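VgrG protein (Vibrio cholerae O1 biovar el tor, PDB 4GQK) probably cross-links actin through its C-terminal actin cross-linking domain, a nucleotide-binding toxin module captured here with ADP and without metal cations. Local coordinates at residues Gly26-Leu31 with Gln174-Val179. Sequence-based numbering, arbitrary orientation.
Sequences GIENEL and QATVGV. With ADP (adenosine-5'-diphosphate), chain B.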
ATOM      1  N   GLY A  26      -5.371  -0.760   7.010  1.00 13.59           N
ATOM      2  CA  GLY A  26      -5.489   0.510   6.320  1.00 12.24           C
ATOM      3  C   GLY A  26      -6.265   0.282   5.046  1.00 14.45           C
ATOM      4  O   GLY A  26      -6.225  -0.813   4.495  1.00 14.65           O
ATOM      5  N   ILE A  27      -6.997   1.284   4.590  1.00 11.67           N
ATOM      6  CA  ILE A  27      -7.798   1.208   3.362  1.00 11.57           C
ATOM      7  C   ILE A  27      -7.505   2.386   2.450  1.00 17.05           C
ATOM      8  O   ILE A  27      -7.204   3.476   2.928  1.00 15.79           O
ATOM      9  CB  ILE A  27      -9.324   1.005   3.603  1.00 14.66           C
ATOM     10  CG1 ILE A  27      -9.969   2.207   4.332  1.00 14.43           C
ATOM     11  CG2 ILE A  27      -9.602  -0.321   4.344  1.00 16.41           C
ATOM     12  CD1 ILE A  27     -11.507   2.355   4.167  1.00 16.56           C
ATOM     13  N   GLU A  28      -7.583   2.140   1.139  1.00 15.66           N
ATOM     14  CA  GLU A  28      -7.355   3.088   0.061  1.00 16.30           C
ATOM     15  C   GLU A  28      -8.615   3.065  -0.776  1.00 21.93           C
ATOM     16  O   GLU A  28      -9.191   1.993  -1.020  1.00 20.53           O
ATOM     17  CB  GLU A  28      -6.132   2.697  -0.782  1.00 17.85           C
ATOM     18  CG  GLU A  28      -4.790   2.886  -0.088  1.00 33.54           C
ATOM     19  CD  GLU A  28      -3.601   2.358  -0.880  1.00 69.17           C
ATOM     20  OE1 GLU A  28      -3.470   1.117  -1.024  1.00 61.32           O
ATOM     21  OE2 GLU A  28      -2.787   3.192  -1.341  1.00 68.28           O
ATOM     22  N   ASN A  29      -9.070   4.243  -1.189  1.00 20.89           N
ATOM     23  CA  ASN A  29     -10.330   4.371  -1.911  1.00 21.32           C
ATOM     24  C   ASN A  29     -10.318   5.481  -2.972  1.00 23.85           C
ATOM     25  O   ASN A  29     -10.464   6.670  -2.657  1.00 21.31           O
ATOM     26  CB  ASN A  29     -11.430   4.587  -0.874  1.00 27.92           C
ATOM     27  CG  ASN A  29     -12.838   4.591  -1.389  1.00 55.49           C
ATOM     28  OD1 ASN A  29     -13.689   5.300  -0.859  1.00 61.32           O
ATOM     29  ND2 ASN A  29     -13.120   3.786  -2.394  1.00 36.23           N
ATOM     30  N   GLU A  30     -10.124   5.082  -4.230  1.00 22.86           N
ATOM     31  CA  GLU A  30     -10.079   6.010  -5.367  1.00 24.19           C
ATOM     32  C   GLU A  30     -11.495   6.414  -5.795  1.00 28.09           C
ATOM     33  O   GLU A  30     -12.337   5.555  -6.046  1.00 28.15           O
ATOM     34  CB  GLU A  30      -9.281   5.415  -6.528  1.00 26.11           C
ATOM     35  CG  GLU A  30      -8.766   6.457  -7.509  1.00 35.91           C
ATOM     36  CD  GLU A  30      -8.155   5.911  -8.785  1.00 63.21           C
ATOM     37  OE1 GLU A  30      -7.721   6.732  -9.626  1.00 52.05           O
ATOM     38  OE2 GLU A  30      -8.088   4.666  -8.938  1.00 65.05           O
ATOM     39  N   LEU A  31     -11.760   7.727  -5.832  1.00 24.32           N
ATOM     40  CA  LEU A  31     -13.085   8.249  -6.148  1.00 23.39           C
ATOM     41  C   LEU A  31     -13.355   8.380  -7.631  1.00 27.11           C
ATOM     42  O   LEU A  31     -12.438   8.532  -8.436  1.00 25.07           O
ATOM     43  CB  LEU A  31     -13.357   9.588  -5.438  1.00 22.37           C
ATOM     44  CG  LEU A  31     -13.143   9.652  -3.925  1.00 26.18           C
ATOM     45  CD1 LEU A  31     -13.321  11.074  -3.416  1.00 25.43           C
ATOM     46  CD2 LEU A  31     -14.076   8.708  -3.187  1.00 27.24           C
ATOM     47  N   GLN A 174      -8.565  -0.804  -2.202  1.00 15.00           N
ATOM     48  CA  GLN A 174      -7.460  -1.589  -1.655  1.00 14.37           C
ATOM     49  C   GLN A 174      -7.554  -1.615  -0.150  1.00 16.27           C
ATOM     50  O   GLN A 174      -8.158  -0.739   0.468  1.00 14.93           O
ATOM     51  CB  GLN A 174      -6.088  -1.065  -2.100  1.00 16.03           C
ATOM     52  CG  GLN A 174      -5.627  -1.719  -3.389  1.00 38.04           C
ATOM     53  CD  GLN A 174      -5.127  -0.684  -4.334  1.00 53.69           C
ATOM     54  OE1 GLN A 174      -3.936  -0.364  -4.357  1.00 45.32           O
ATOM     55  NE2 GLN A 174      -6.026  -0.150  -5.140  1.00 49.94           N
ATOM     56  N   ALA A 175      -6.888  -2.608   0.429  1.00 12.23           N
ATOM     57  CA  ALA A 175      -6.754  -2.798   1.848  1.00 10.86           C
ATOM     58  C   ALA A 175      -5.296  -3.181   2.102  1.00 14.64           C
ATOM     59  O   ALA A 175      -4.695  -3.854   1.262  1.00 12.60           O
ATOM     60  CB  ALA A 175      -7.687  -3.900   2.315  1.00 11.60           C
ATOM     61  N   THR A 176      -4.712  -2.693   3.223  1.00 12.71           N
ATOM     62  CA  THR A 176      -3.333  -2.975   3.638  1.00 11.36           C
ATOM     63  C   THR A 176      -3.375  -3.521   5.052  1.00 15.05           C
ATOM     64  O   THR A 176      -3.923  -2.868   5.942  1.00 14.66           O
ATOM     65  CB  THR A 176      -2.412  -1.751   3.455  1.00 16.39           C
ATOM     66  OG1 THR A 176      -2.413  -1.359   2.073  1.00 18.00           O
ATOM     67  CG2 THR A 176      -0.976  -2.015   3.909  1.00 12.86           C
ATOM     68  N   VAL A 177      -2.801  -4.717   5.256  1.00 11.46           N
ATOM     69  CA  VAL A 177      -2.788  -5.403   6.550  1.00 10.56           C
ATOM     70  C   VAL A 177      -1.351  -5.514   7.059  1.00 16.11           C
ATOM     71  O   VAL A 177      -0.474  -5.973   6.328  1.00 16.74           O
ATOM     72  CB  VAL A 177      -3.472  -6.805   6.447  1.00 13.17           C
ATOM     73  CG1 VAL A 177      -3.325  -7.629   7.737  1.00 12.98           C
ATOM     74  CG2 VAL A 177      -4.933  -6.680   6.038  1.00 11.97           C
ATOM     75  N   GLY A 178      -1.148  -5.115   8.315  1.00 10.91           N
ATOM     76  CA  GLY A 178       0.111  -5.213   9.031  1.00  9.64           C
ATOM     77  C   GLY A 178       0.011  -6.292  10.089  1.00 15.25           C
ATOM     78  O   GLY A 178      -0.993  -6.377  10.795  1.00 14.66           O
ATOM     79  N   VAL A 179       1.020  -7.169  10.163  1.00 12.80           N
ATOM     80  CA  VAL A 179       1.076  -8.272  11.119  1.00 12.45           C
ATOM     81  C   VAL A 179       2.478  -8.331  11.679  1.00 16.98           C
ATOM     82  O   VAL A 179       3.411  -7.884  11.010  1.00 16.35           O
ATOM     83  CB  VAL A 179       0.640  -9.650  10.511  1.00 15.99           C
ATOM     84  CG1 VAL A 179      -0.854  -9.676  10.141  1.00 14.98           C
ATOM     85  CG2 VAL A 179       1.504 -10.045   9.316  1.00 15.28           C
TER
HETATM   86  PB  ADP B 401       1.478   4.372  -1.671  1.00 61.24           P
HETATM   87  O1B ADP B 401       2.734   5.062  -1.190  1.00 60.75           O
HETATM   88  O2B ADP B 401       0.700   5.401  -2.527  1.00 62.76           O
HETATM   89  O3B ADP B 401       1.898   3.176  -2.547  1.00 62.72           O
HETATM   90  PA  ADP B 401       0.679   4.305   1.091  1.00 60.76           P
HETATM   91  O1A ADP B 401       2.094   4.499   1.499  1.00 61.25           O
HETATM   92  O2A ADP B 401      -0.044   5.659   1.286  1.00 61.07           O
HETATM   93  O3A ADP B 401       0.583   3.855  -0.445  1.00 60.49           O
HETATM   94  O5' ADP B 401       0.070   3.140   1.984  1.00 51.38           O
HETATM   95  C5' ADP B 401      -1.342   3.013   1.852  1.00 42.36           C
HETATM   96  C4' ADP B 401      -1.959   2.235   2.977  1.00 35.88           C
HETATM   97  O4' ADP B 401      -0.984   1.848   3.970  1.00 32.30           O
HETATM   98  C3' ADP B 401      -3.093   2.923   3.729  1.00 30.29           C
HETATM   99  O3' ADP B 401      -4.251   2.121   3.613  1.00 29.98           O
HETATM  100  C2' ADP B 401      -2.562   3.008   5.157  1.00 29.01           C
HETATM  101  O2' ADP B 401      -3.566   2.980   6.149  1.00 31.06           O
HETATM  102  C1' ADP B 401      -1.695   1.777   5.178  1.00 26.87           C
HETATM  103  N9  ADP B 401      -0.830   1.552   6.325  1.00 20.05           N
HETATM  104  C8  ADP B 401       0.157   2.363   6.805  1.00 17.51           C
HETATM  105  N7  ADP B 401       0.613   2.003   7.979  1.00 18.25           N
HETATM  106  C5  ADP B 401      -0.107   0.851   8.274  1.00 17.30           C
HETATM  107  C6  ADP B 401      -0.051  -0.051   9.364  1.00 17.93           C
HETATM  108  N6  ADP B 401       0.750   0.120  10.443  1.00 14.96           N
HETATM  109  N1  ADP B 401      -0.901  -1.110   9.345  1.00 17.80           N
HETATM  110  C2  ADP B 401      -1.750  -1.234   8.321  1.00 15.73           C
HETATM  111  N3  ADP B 401      -1.871  -0.453   7.244  1.00 15.40           N
HETATM  112  C4  ADP B 401      -1.005   0.572   7.269  1.00 17.14           C
HETATM  113  O   HOH W   1      -4.417   0.223   1.285  1.00 27.15           O
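One face of the E28 carboxylate is covered by ADP C5', 3.5 Å from OE2; Q174 CB comes in obliquely from the opposite side, 3.6 Å from OE1. The carboxylate and the Q174 amide have planes 64° apart and do not stack; the CB methylene of Q174 does the touching. With CG anti to the carbonyl carbon (chi1 -71°) and an extended chain beyond it, E28 reaches along the nucleotide-facing side of the sheet.

OE1 also accepts a hydrogen bond from a water, 2.7 Å between OE1 and the water oxygen. That water is hydrogen-bonded to T176 OG1 and ADP O3' as well, tying both strands to the ribose. Threonine suits its place twice: OG1 holds the water, and CG2 packs 3.8 Å from ADP N3. G26 pairs with T176 on this same face, and the absence of a side chain lets the ribose settle against the backbone, where a CB would collide with ADP O2'. A weak hydrogen bond from ADP O3' to I27 O adds to the grip.

Beneath the ligand the strands run antiparallel. G26 and T176 form a hydrogen-bonded pair, with G26 N to T176 O at 2.8 Å, as do E28 and Q174, with E28 N to Q174 O at 3.0 Å. Between them I27 and A175, a non-hydrogen-bonded pair, send aliphatic side chains to the other face, where I27 meets L363 and P364.

Strands 24-32 and 167-180 thus build a floor under the ribose, held by a weak backbone bond, a shared water and the E28 and T176 side chains. E28 OE2 lies 3.5 Å from ADP O3A with no cation between, and E90 and E351 adjoin E28; a bound cation would probably ease so much negative charge beside the diphosphate.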